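Side-chain contacts in phosphatidylinositol-specific phospholipase C1 (Streptomyces antibioticus, PDB 3H4X), which is an enzyme of the calcium-dependent phosphoinositide phospholipase C family, built as a barrel of parallel strands with helices packed around it: residues L59-W64 with Q102-C107; S109-W114 with F189-I194; H236-G241 with A263-N268. One frame throughout, in Å; residues are numbered along the deposited sequence.

From the N terminus, contact 1 comes first: strand 58-64 meets the start of helix 104-117, closing a loop of 37 residues that holds no helix and little strand. Contact 2 opens on the same helix, and its 74-residue loop returns to the sheet at strand 189-195. Contact 3 closes a shorter loop of 21 residues, around strand 258-262. The three run in series, so none nests or crosses. Contacts 1 and 2, centres about 9 Å apart, tie one helix to two strands of the barrel. Contact 3 lies about 27 Å from both between centres, across the middle of the chain, yet touches contact 2: Ile194 packs on His236 where strands 189-195 and 232-236 pair.

Contact 1: residues L59-W64 with Q102-C107; sequences LELDLW and QDFAGC. With EOH (ethanol), chain T.
Leu63 and Phe104 carry most of this contact, their side chains crossing at about a right angle. Followed outward from the helix, Phe104 starts at CB, which lies 3.8 Å from Leu63 CD2. CG and CD1 come next, each touched by both methyls, Leu63 CD1 and Leu63 CD2. The rest of the ring lies under Leu63 CD1 alone among the leucine's atoms: this methyl is 3.6 Å from Phe104 CD2 and still 4.0 Å from Phe104 CZ at the far tip. Phe104 CE1 has a second neighbour in Leu61 CD1, at 4.3 Å. The even spacing reflects a CH-pi contact over the centre of the face, with Leu63 CD1 3.5 Å from the ring centroid and only 8° off its normal. The ring reaches the strand because CG of Phe104 is anti to the backbone N (chi1 -176°). Leu61, two residues back on the same face of the strand, sends CD1 obliquely to the Phe104 ring and brings it closer to the helix at Cys107, with 3.6 Å between Leu61 CD1 and Cys107 SG.

Asp103 caps the helix at its N terminus. Its OD1 takes the N-H of Gly106 nearly along the C-O axis, at 3.0 Å between Gly106 N and Asp103 OD1 and 153° at the hydrogen, and Phe104 follows directly in the first turn. On the other face of the strand, a weak bond from ethanol to Glu60 OE2 is doubtful, since that side chain has two conformers. Phe48 of helix 48-52 touches both Leu61 and Cys107, and Ile128 of strand 124-130 touches both leucines. Strand 58-64, helix 104-117 and the parallel neighbouring strand 124-130 follow in this order, the beta-alpha-beta connection from which a TIM-type barrel is assembled.

Contact 2: residues S109-W114 with F189-I194; sequences SDMRAW and FLFELI. With EOH (ethanol), chain F.
Met111 places CG beside its backbone N, runs straight on to SD and then bends at chi3 (63°), a turn that lays its CE methyl over one face of Phe189. The methyl is offset toward the rim: CE sits 3.6 Å from the centroid of the Phe189 ring, 16° off the normal, and its nearest ring atom is Phe189 CD1 at 3.5 Å from Met111 CE. The sulfur stands farther above the same ring, with SD 5.1 Å from the Phe189 centroid, a Met-aromatic contact. CE also meets the next ring along the strand, 4.0 Å from Phe191 CZ. Trp114 comes to Phe189 edge against edge, with 4.1 Å between Trp114 CE3 and Phe189 CZ, while its NE1 is held by Asp53. Arg112 has its CB directed away from the strand; NH1 donates to an ethanol O at 2.9 Å and also to Lys152 O, and NE forms a salt bridge with Asp116.

The short helix and strand segments run nearly antiparallel (155°), their axes 12.1 Å apart. Between strands 58-64 and 189-195 lies strand 124-130, whose Leu126 touches Met111 and whose Ile124 touches Trp114, and helix 142-153 packs Ile149 and Leu153 on Phe191.

Contact 3: residues H236-G241 with A263-N268; sequences HGAAPG and AATYLN. Unlike the reference sequence in segment 263-268: Ala264 (reference Pro).
Ala238 has the most surface buried here, its single methyl resting on Tyr266 and reaching the flank of Thr265. CB lies over one face of the Tyr266 ring, offset toward the rim: it is 3.7 Å from the centroid and 17° off the normal, a CH-pi contact, with Tyr266 CZ 3.6 Å from Ala238 CB. Ala238 CA shares in the packing, 3.7 Å from Tyr266 OH. In Thr265, one residue earlier in the helix, chi1 of -57° puts OG1 beside the backbone N and leaves CG2 anti to it; this methyl meets Ala238 CB at 3.8 Å. The hydroxyl of Thr265 bonds instead to Asp262.

One water bridges the two segments. Its O lies at the edge of the Tyr266 ring, in plane, 2.7 Å from Tyr266 OH, and accepts from Ala239 N at 3.2 Å. Farther along the loop, Gly241 joins Asp242 and Glu245 around a bound acetyl group.

The contact joins segments that follow two successive strands of the TIM-type barrel: the loop after strand 232-236, held by Arg246 at the carbonyls of His236 and Gly237, and helix 263-266 after strand 258-262. Tyr266 also packs on Leu283 and Met285 of strand 282-286.

Contact 1: residues L59-W64 with Q102-C107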
loop_
_atom_site.group_PDB
_atom_site.type_symbol
_atom_site.label_atom_id
_atom_site.label_comp_id
_atom_site.label_asym_id
_atom_site.label_seq_id
_atom_site.Cartn_x
_atom_site.Cartn_y
_atom_site.Cartn_z
ATOM N N LEU A 59 1.788 -2.745 -5.355
ATOM C CA LEU A 59 2.945 -3.604 -5.151
ATOM C C LEU A 59 3.233 -3.619 -3.669
ATOM O O LEU A 59 3.342 -2.564 -3.044
ATOM C CB LEU A 59 4.160 -3.063 -5.904
ATOM C CG LEU A 59 4.010 -2.951 -7.419
ATOM C CD1 LEU A 59 5.216 -2.244 -8.007
ATOM C CD2 LEU A 59 3.808 -4.313 -8.066
ATOM N N GLU A 60 3.364 -4.810 -3.098
ATOM C CA GLU A 60 3.534 -4.919 -1.659
ATOM C C GLU A 60 4.981 -5.200 -1.268
ATOM O O GLU A 60 5.669 -6.003 -1.908
ATOM C CB GLU A 60 2.596 -5.985 -1.119
ATOM C CG GLU A 60 2.532 -6.061 0.386
ATOM C CD GLU A 60 1.558 -7.119 0.844
ATOM O OE1 GLU A 60 0.927 -7.759 -0.027
ATOM O OE2 GLU A 60 1.421 -7.310 2.066
ATOM N N LEU A 61 5.417 -4.517 -0.212
ATOM C CA LEU A 61 6.777 -4.598 0.319
ATOM C C LEU A 61 6.738 -4.904 1.806
ATOM O O LEU A 61 5.919 -4.338 2.534
ATOM C CB LEU A 61 7.486 -3.253 0.159
ATOM C CG LEU A 61 7.656 -2.674 -1.238
ATOM C CD1 LEU A 61 8.357 -1.330 -1.175
ATOM C CD2 LEU A 61 8.432 -3.641 -2.109
ATOM N N ASP A 62 7.645 -5.770 2.256
ATOM C CA ASP A 62 7.811 -6.082 3.678
ATOM C C ASP A 62 9.070 -5.399 4.202
ATOM O O ASP A 62 10.167 -5.658 3.700
ATOM C CB ASP A 62 7.931 -7.594 3.886
ATOM C CG ASP A 62 6.643 -8.337 3.583
ATOM O OD1 ASP A 62 5.550 -7.771 3.791
ATOM O OD2 ASP A 62 6.721 -9.501 3.147
ATOM N N LEU A 63 8.909 -4.529 5.199
ATOM C CA LEU A 63 10.022 -3.780 5.780
ATOM C C LEU A 63 10.237 -4.143 7.234
ATOM O O LEU A 63 9.293 -4.450 7.963
ATOM C CB LEU A 63 9.775 -2.274 5.711
ATOM C CG LEU A 63 9.685 -1.630 4.336
ATOM C CD1 LEU A 63 9.628 -0.116 4.490
ATOM C CD2 LEU A 63 10.846 -2.047 3.442
ATOM N N TRP A 64 11.491 -4.061 7.658
ATOM C CA TRP A 64 11.868 -4.318 9.042
ATOM C C TRP A 64 12.603 -3.109 9.605
ATOM O O TRP A 64 13.587 -2.651 9.017
ATOM C CB TRP A 64 12.765 -5.550 9.133
ATOM C CG TRP A 64 12.147 -6.789 8.579
ATOM C CD1 TRP A 64 11.956 -7.097 7.260
ATOM C CD2 TRP A 64 11.651 -7.904 9.326
ATOM N NE1 TRP A 64 11.361 -8.331 7.145
ATOM C CE2 TRP A 64 11.167 -8.848 8.399
ATOM C CE3 TRP A 64 11.569 -8.194 10.691
ATOM C CZ2 TRP A 64 10.610 -10.062 8.794
ATOM C CZ3 TRP A 64 11.018 -9.401 11.078
ATOM C CH2 TRP A 64 10.544 -10.318 10.134
ATOM N N GLN A 102 19.001 -5.136 -2.082
ATOM C CA GLN A 102 19.130 -3.820 -1.471
ATOM C C GLN A 102 17.979 -3.529 -0.509
ATOM O O GLN A 102 16.963 -4.230 -0.502
ATOM C CB GLN A 102 19.259 -2.731 -2.539
ATOM C CG GLN A 102 20.438 -2.952 -3.470
ATOM C CD GLN A 102 21.748 -3.036 -2.715
ATOM O OE1 GLN A 102 22.179 -2.067 -2.099
ATOM N NE2 GLN A 102 22.391 -4.198 -2.766
ATOM N N ASP A 103 18.162 -2.495 0.304
ATOM C CA ASP A 103 17.215 -2.130 1.349
ATOM C C ASP A 103 16.112 -1.201 0.838
ATOM O O ASP A 103 15.947 -1.015 -0.367
ATOM C CB ASP A 103 17.958 -1.477 2.518
ATOM C CG ASP A 103 18.650 -0.180 2.124
ATOM O OD1 ASP A 103 18.520 0.254 0.960
ATOM O OD2 ASP A 103 19.332 0.408 2.989
ATOM N N PHE A 104 15.356 -0.619 1.762
ATOM C CA PHE A 104 14.221 0.223 1.390
ATOM C C PHE A 104 14.682 1.441 0.591
ATOM O O PHE A 104 14.059 1.809 -0.409
ATOM C CB PHE A 104 13.439 0.634 2.638
ATOM C CG PHE A 104 12.185 1.428 2.358
ATOM C CD1 PHE A 104 11.341 1.101 1.305
ATOM C CD2 PHE A 104 11.832 2.478 3.188
ATOM C CE1 PHE A 104 10.179 1.829 1.072
ATOM C CE2 PHE A 104 10.674 3.204 2.959
ATOM C CZ PHE A 104 9.849 2.876 1.902
ATOM N N ALA A 105 15.774 2.066 1.022
ATOM C CA ALA A 105 16.329 3.182 0.267
ATOM C C ALA A 105 16.656 2.764 -1.168
ATOM O O ALA A 105 16.465 3.541 -2.106
ATOM C CB ALA A 105 17.559 3.753 0.964
ATOM N N GLY A 106 17.151 1.539 -1.338
ATOM C CA GLY A 106 17.443 1.016 -2.668
ATOM C C GLY A 106 16.188 0.828 -3.502
ATOM O O GLY A 106 16.168 1.133 -4.696
ATOM N N CYS A 107 15.135 0.321 -2.873
ATOM C CA CYS A 107 13.851 0.184 -3.540
ATOM C C CYS A 107 13.340 1.542 -4.020
ATOM O O CYS A 107 12.904 1.694 -5.162
ATOM C CB CYS A 107 12.839 -0.445 -2.585
ATOM S SG CYS A 107 11.201 -0.637 -3.283
HETATM C C1 EOH T . -2.150 -8.083 4.462
HETATM C C2 EOH T . -2.091 -9.215 5.485
HETATM O O EOH T . -1.374 -8.341 3.310
#

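Contact 2: residues S109-W114 with F189-I194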
loop_
_atom_site.group_PDB
_atom_site.type_symbol
_atom_site.label_atom_id
_atom_site.label_comp_id
_atom_site.label_asym_id
_atom_site.label_seq_id
_atom_site.Cartn_x
_atom_site.Cartn_y
_atom_site.Cartn_z
ATOM N N SER A 109 15.056 4.180 -4.624
ATOM C CA SER A 109 15.895 4.618 -5.731
ATOM C C SER A 109 15.433 3.993 -7.047
ATOM O O SER A 109 15.356 4.676 -8.070
ATOM C CB SER A 109 17.364 4.287 -5.468
ATOM O OG SER A 109 17.875 5.053 -4.395
ATOM N N ASP A 110 15.126 2.698 -7.031
ATOM C CA ASP A 110 14.621 2.039 -8.235
ATOM C C ASP A 110 13.335 2.715 -8.696
ATOM O O ASP A 110 13.136 2.958 -9.892
ATOM C CB ASP A 110 14.339 0.553 -7.987
ATOM C CG ASP A 110 15.601 -0.282 -7.865
ATOM O OD1 ASP A 110 16.712 0.287 -7.894
ATOM O OD2 ASP A 110 15.469 -1.519 -7.736
ATOM N N MET A 111 12.456 3.005 -7.740
ATOM C CA MET A 111 11.190 3.665 -8.044
ATOM C C MET A 111 11.401 5.030 -8.690
ATOM O O MET A 111 10.735 5.377 -9.660
ATOM C CB MET A 111 10.344 3.815 -6.777
ATOM C CG MET A 111 9.805 2.506 -6.239
ATOM S SD MET A 111 8.959 2.683 -4.661
ATOM C CE MET A 111 7.593 3.749 -5.098
ATOM N N ARG A 112 12.315 5.813 -8.132
ATOM C CA ARG A 112 12.610 7.135 -8.678
ATOM C C ARG A 112 13.177 7.037 -10.093
ATOM O O ARG A 112 12.763 7.775 -10.991
ATOM C CB ARG A 112 13.585 7.885 -7.767
ATOM C CG ARG A 112 14.023 9.246 -8.291
ATOM C CD ARG A 112 12.835 10.151 -8.540
ATOM N NE ARG A 112 13.231 11.480 -9.006
ATOM C CZ ARG A 112 13.514 12.504 -8.207
ATOM N NH1 ARG A 112 13.457 12.359 -6.891
ATOM N NH2 ARG A 112 13.861 13.679 -8.724
ATOM N N ALA A 113 14.119 6.118 -10.290
ATOM C CA ALA A 113 14.734 5.925 -11.597
ATOM C C ALA A 113 13.679 5.542 -12.629
ATOM O O ALA A 113 13.628 6.093 -13.731
ATOM C CB ALA A 113 15.807 4.857 -11.513
ATOM N N TRP A 114 12.824 4.598 -12.255
ATOM C CA TRP A 114 11.771 4.125 -13.136
ATOM C C TRP A 114 10.767 5.243 -13.420
ATOM O O TRP A 114 10.338 5.439 -14.559
ATOM C CB TRP A 114 11.086 2.912 -12.503
ATOM C CG TRP A 114 9.966 2.364 -13.304
ATOM C CD1 TRP A 114 10.040 1.408 -14.276
ATOM C CD2 TRP A 114 8.589 2.730 -13.204
ATOM N NE1 TRP A 114 8.791 1.163 -14.792
ATOM C CE2 TRP A 114 7.882 1.961 -14.149
ATOM C CE3 TRP A 114 7.882 3.634 -12.406
ATOM C CZ2 TRP A 114 6.503 2.072 -14.317
ATOM C CZ3 TRP A 114 6.516 3.740 -12.574
ATOM C CH2 TRP A 114 5.842 2.963 -13.519
ATOM N N PHE A 189 3.093 8.142 -6.973
ATOM C CA PHE A 189 3.126 7.006 -6.071
ATOM C C PHE A 189 2.328 7.355 -4.832
ATOM O O PHE A 189 2.349 8.497 -4.361
ATOM C CB PHE A 189 4.555 6.697 -5.629
ATOM C CG PHE A 189 5.449 6.223 -6.736
ATOM C CD1 PHE A 189 5.250 4.991 -7.337
ATOM C CD2 PHE A 189 6.509 7.002 -7.160
ATOM C CE1 PHE A 189 6.088 4.557 -8.356
ATOM C CE2 PHE A 189 7.347 6.571 -8.174
ATOM C CZ PHE A 189 7.135 5.349 -8.771
ATOM N N LEU A 190 1.644 6.356 -4.294
ATOM C CA LEU A 190 1.000 6.474 -3.002
ATOM C C LEU A 190 1.543 5.361 -2.122
ATOM O O LEU A 190 2.030 4.346 -2.627
ATOM C CB LEU A 190 -0.520 6.367 -3.138
ATOM C CG LEU A 190 -1.184 7.462 -3.986
ATOM C CD1 LEU A 190 -1.181 7.108 -5.470
ATOM C CD2 LEU A 190 -2.602 7.729 -3.520
ATOM N N PHE A 191 1.463 5.554 -0.811
ATOM C CA PHE A 191 1.926 4.554 0.135
ATOM C C PHE A 191 0.824 4.210 1.122
ATOM O O PHE A 191 0.127 5.099 1.615
ATOM C CB PHE A 191 3.150 5.061 0.904
ATOM C CG PHE A 191 4.390 5.158 0.071
ATOM C CD1 PHE A 191 5.309 4.125 0.057
ATOM C CD2 PHE A 191 4.637 6.278 -0.703
ATOM C CE1 PHE A 191 6.446 4.199 -0.719
ATOM C CE2 PHE A 191 5.776 6.357 -1.479
ATOM C CZ PHE A 191 6.681 5.315 -1.484
ATOM N N GLU A 192 0.683 2.919 1.403
ATOM C CA GLU A 192 -0.216 2.396 2.430
ATOM C C GLU A 192 0.638 1.687 3.476
ATOM O O GLU A 192 1.571 0.970 3.122
ATOM C CB GLU A 192 -1.188 1.382 1.812
ATOM C CG GLU A 192 -2.019 0.609 2.835
ATOM C CD GLU A 192 -2.624 -0.683 2.293
ATOM O OE1 GLU A 192 -2.428 -1.020 1.102
ATOM O OE2 GLU A 192 -3.300 -1.376 3.087
ATOM N N LEU A 193 0.334 1.888 4.754
ATOM C CA LEU A 193 1.024 1.175 5.826
ATOM C C LEU A 193 0.072 0.237 6.557
ATOM O O LEU A 193 -1.031 0.643 6.929
ATOM C CB LEU A 193 1.575 2.173 6.848
ATOM C CG LEU A 193 2.849 2.922 6.467
ATOM C CD1 LEU A 193 3.024 4.177 7.308
ATOM C CD2 LEU A 193 4.062 2.011 6.617
ATOM N N ILE A 194 0.494 -1.007 6.776
ATOM C CA ILE A 194 -0.203 -1.893 7.709
ATOM C C ILE A 194 0.764 -2.434 8.750
ATOM O O ILE A 194 1.974 -2.513 8.507
ATOM C CB ILE A 194 -0.920 -3.087 7.020
ATOM C CG1 ILE A 194 0.071 -3.985 6.270
ATOM C CG2 ILE A 194 -2.041 -2.601 6.115
ATOM C CD1 ILE A 194 -0.479 -5.375 5.983
HETATM C C1 EOH F . 13.862 14.234 -4.431
HETATM C C2 EOH F . 13.692 15.001 -3.124
HETATM O O EOH F . 13.297 14.921 -5.528
#

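Contact 3: residues H236-G241 with A263-N268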
loop_
_atom_site.group_PDB
_atom_site.type_symbol
_atom_site.label_atom_id
_atom_site.label_comp_id
_atom_site.label_asym_id
_atom_site.label_seq_id
_atom_site.Cartn_x
_atom_site.Cartn_y
_atom_site.Cartn_z
ATOM N N HIS A 236 -6.121 -2.689 9.334
ATOM C CA HIS A 236 -5.824 -4.012 8.812
ATOM C C HIS A 236 -6.623 -5.062 9.565
ATOM O O HIS A 236 -6.610 -5.098 10.797
ATOM C CB HIS A 236 -4.323 -4.249 8.953
ATOM C CG HIS A 236 -3.851 -5.596 8.504
ATOM N ND1 HIS A 236 -4.099 -6.112 7.249
ATOM C CD2 HIS A 236 -3.082 -6.507 9.141
ATOM C CE1 HIS A 236 -3.524 -7.298 7.145
ATOM N NE2 HIS A 236 -2.903 -7.561 8.281
ATOM N N GLY A 237 -7.337 -5.892 8.813
ATOM C CA GLY A 237 -8.192 -6.926 9.383
ATOM C C GLY A 237 -9.644 -6.606 9.088
ATOM O O GLY A 237 -10.193 -5.640 9.620
ATOM N N ALA A 238 -10.262 -7.403 8.222
ATOM C CA ALA A 238 -11.643 -7.178 7.818
ATOM C C ALA A 238 -12.561 -7.243 9.028
ATOM O O ALA A 238 -12.464 -8.166 9.841
ATOM C CB ALA A 238 -12.058 -8.208 6.789
ATOM N N ALA A 239 -13.453 -6.266 9.139
ATOM C CA ALA A 239 -14.366 -6.185 10.270
ATOM C C ALA A 239 -15.661 -5.511 9.848
ATOM O O ALA A 239 -15.665 -4.706 8.916
ATOM C CB ALA A 239 -13.723 -5.410 11.413
ATOM N N PRO A 240 -16.768 -5.831 10.538
ATOM C CA PRO A 240 -18.050 -5.197 10.250
ATOM C C PRO A 240 -18.129 -3.782 10.816
ATOM O O PRO A 240 -17.291 -3.383 11.630
ATOM C CB PRO A 240 -19.052 -6.104 10.969
ATOM C CG PRO A 240 -18.285 -6.644 12.114
ATOM C CD PRO A 240 -16.885 -6.856 11.591
ATOM N N GLY A 241 -19.132 -3.031 10.380
ATOM C CA GLY A 241 -19.334 -1.671 10.858
ATOM C C GLY A 241 -18.187 -0.764 10.460
ATOM O O GLY A 241 -17.602 -0.912 9.389
ATOM N N ALA A 263 -10.158 -11.004 1.430
ATOM C CA ALA A 263 -11.249 -10.965 0.452
ATOM C C ALA A 263 -12.406 -11.908 0.795
ATOM O O ALA A 263 -13.573 -11.509 0.761
ATOM C CB ALA A 263 -10.728 -11.265 -0.947
ATOM N N ALA A 264 -12.090 -13.160 1.110
ATOM C CA ALA A 264 -13.139 -14.123 1.428
ATOM C C ALA A 264 -13.975 -13.636 2.610
ATOM O O ALA A 264 -15.200 -13.790 2.628
ATOM C CB ALA A 264 -12.541 -15.492 1.716
ATOM N N THR A 265 -13.313 -13.041 3.596
ATOM C CA THR A 265 -14.006 -12.505 4.760
ATOM C C THR A 265 -14.951 -11.367 4.367
ATOM O O THR A 265 -16.108 -11.333 4.800
ATOM C CB THR A 265 -13.009 -12.051 5.843
ATOM O OG1 THR A 265 -12.173 -13.155 6.210
ATOM C CG2 THR A 265 -13.742 -11.551 7.076
ATOM N N TYR A 266 -14.472 -10.449 3.532
ATOM C CA TYR A 266 -15.321 -9.356 3.073
ATOM C C TYR A 266 -16.546 -9.853 2.324
ATOM O O TYR A 266 -17.562 -9.162 2.259
ATOM C CB TYR A 266 -14.548 -8.389 2.177
ATOM C CG TYR A 266 -13.671 -7.423 2.934
ATOM C CD1 TYR A 266 -14.201 -6.597 3.919
ATOM C CD2 TYR A 266 -12.314 -7.329 2.663
ATOM C CE1 TYR A 266 -13.402 -5.714 4.620
ATOM C CE2 TYR A 266 -11.512 -6.444 3.348
ATOM C CZ TYR A 266 -12.056 -5.643 4.330
ATOM O OH TYR A 266 -11.238 -4.771 5.013
ATOM N N LEU A 267 -16.438 -11.041 1.738
ATOM C CA LEU A 267 -17.530 -11.577 0.939
ATOM C C LEU A 267 -18.363 -12.622 1.679
ATOM O O LEU A 267 -19.223 -13.263 1.079
ATOM C CB LEU A 267 -16.992 -12.160 -0.369
ATOM C CG LEU A 267 -16.880 -11.170 -1.528
ATOM C CD1 LEU A 267 -16.000 -9.971 -1.177
ATOM C CD2 LEU A 267 -16.374 -11.872 -2.771
ATOM N N ASN A 268 -18.132 -12.789 2.977
ATOM C CA ASN A 268 -18.782 -13.887 3.701
ATOM C C ASN A 268 -20.153 -13.563 4.293
ATOM O O ASN A 268 -20.760 -14.402 4.961
ATOM C CB ASN A 268 -17.848 -14.499 4.758
ATOM C CG ASN A 268 -17.716 -13.644 6.012
ATOM O OD1 ASN A 268 -18.472 -12.697 6.228
ATOM N ND2 ASN A 268 -16.751 -13.993 6.855
HETATM O O HOH W 1 -12.583 -3.861 7.202
#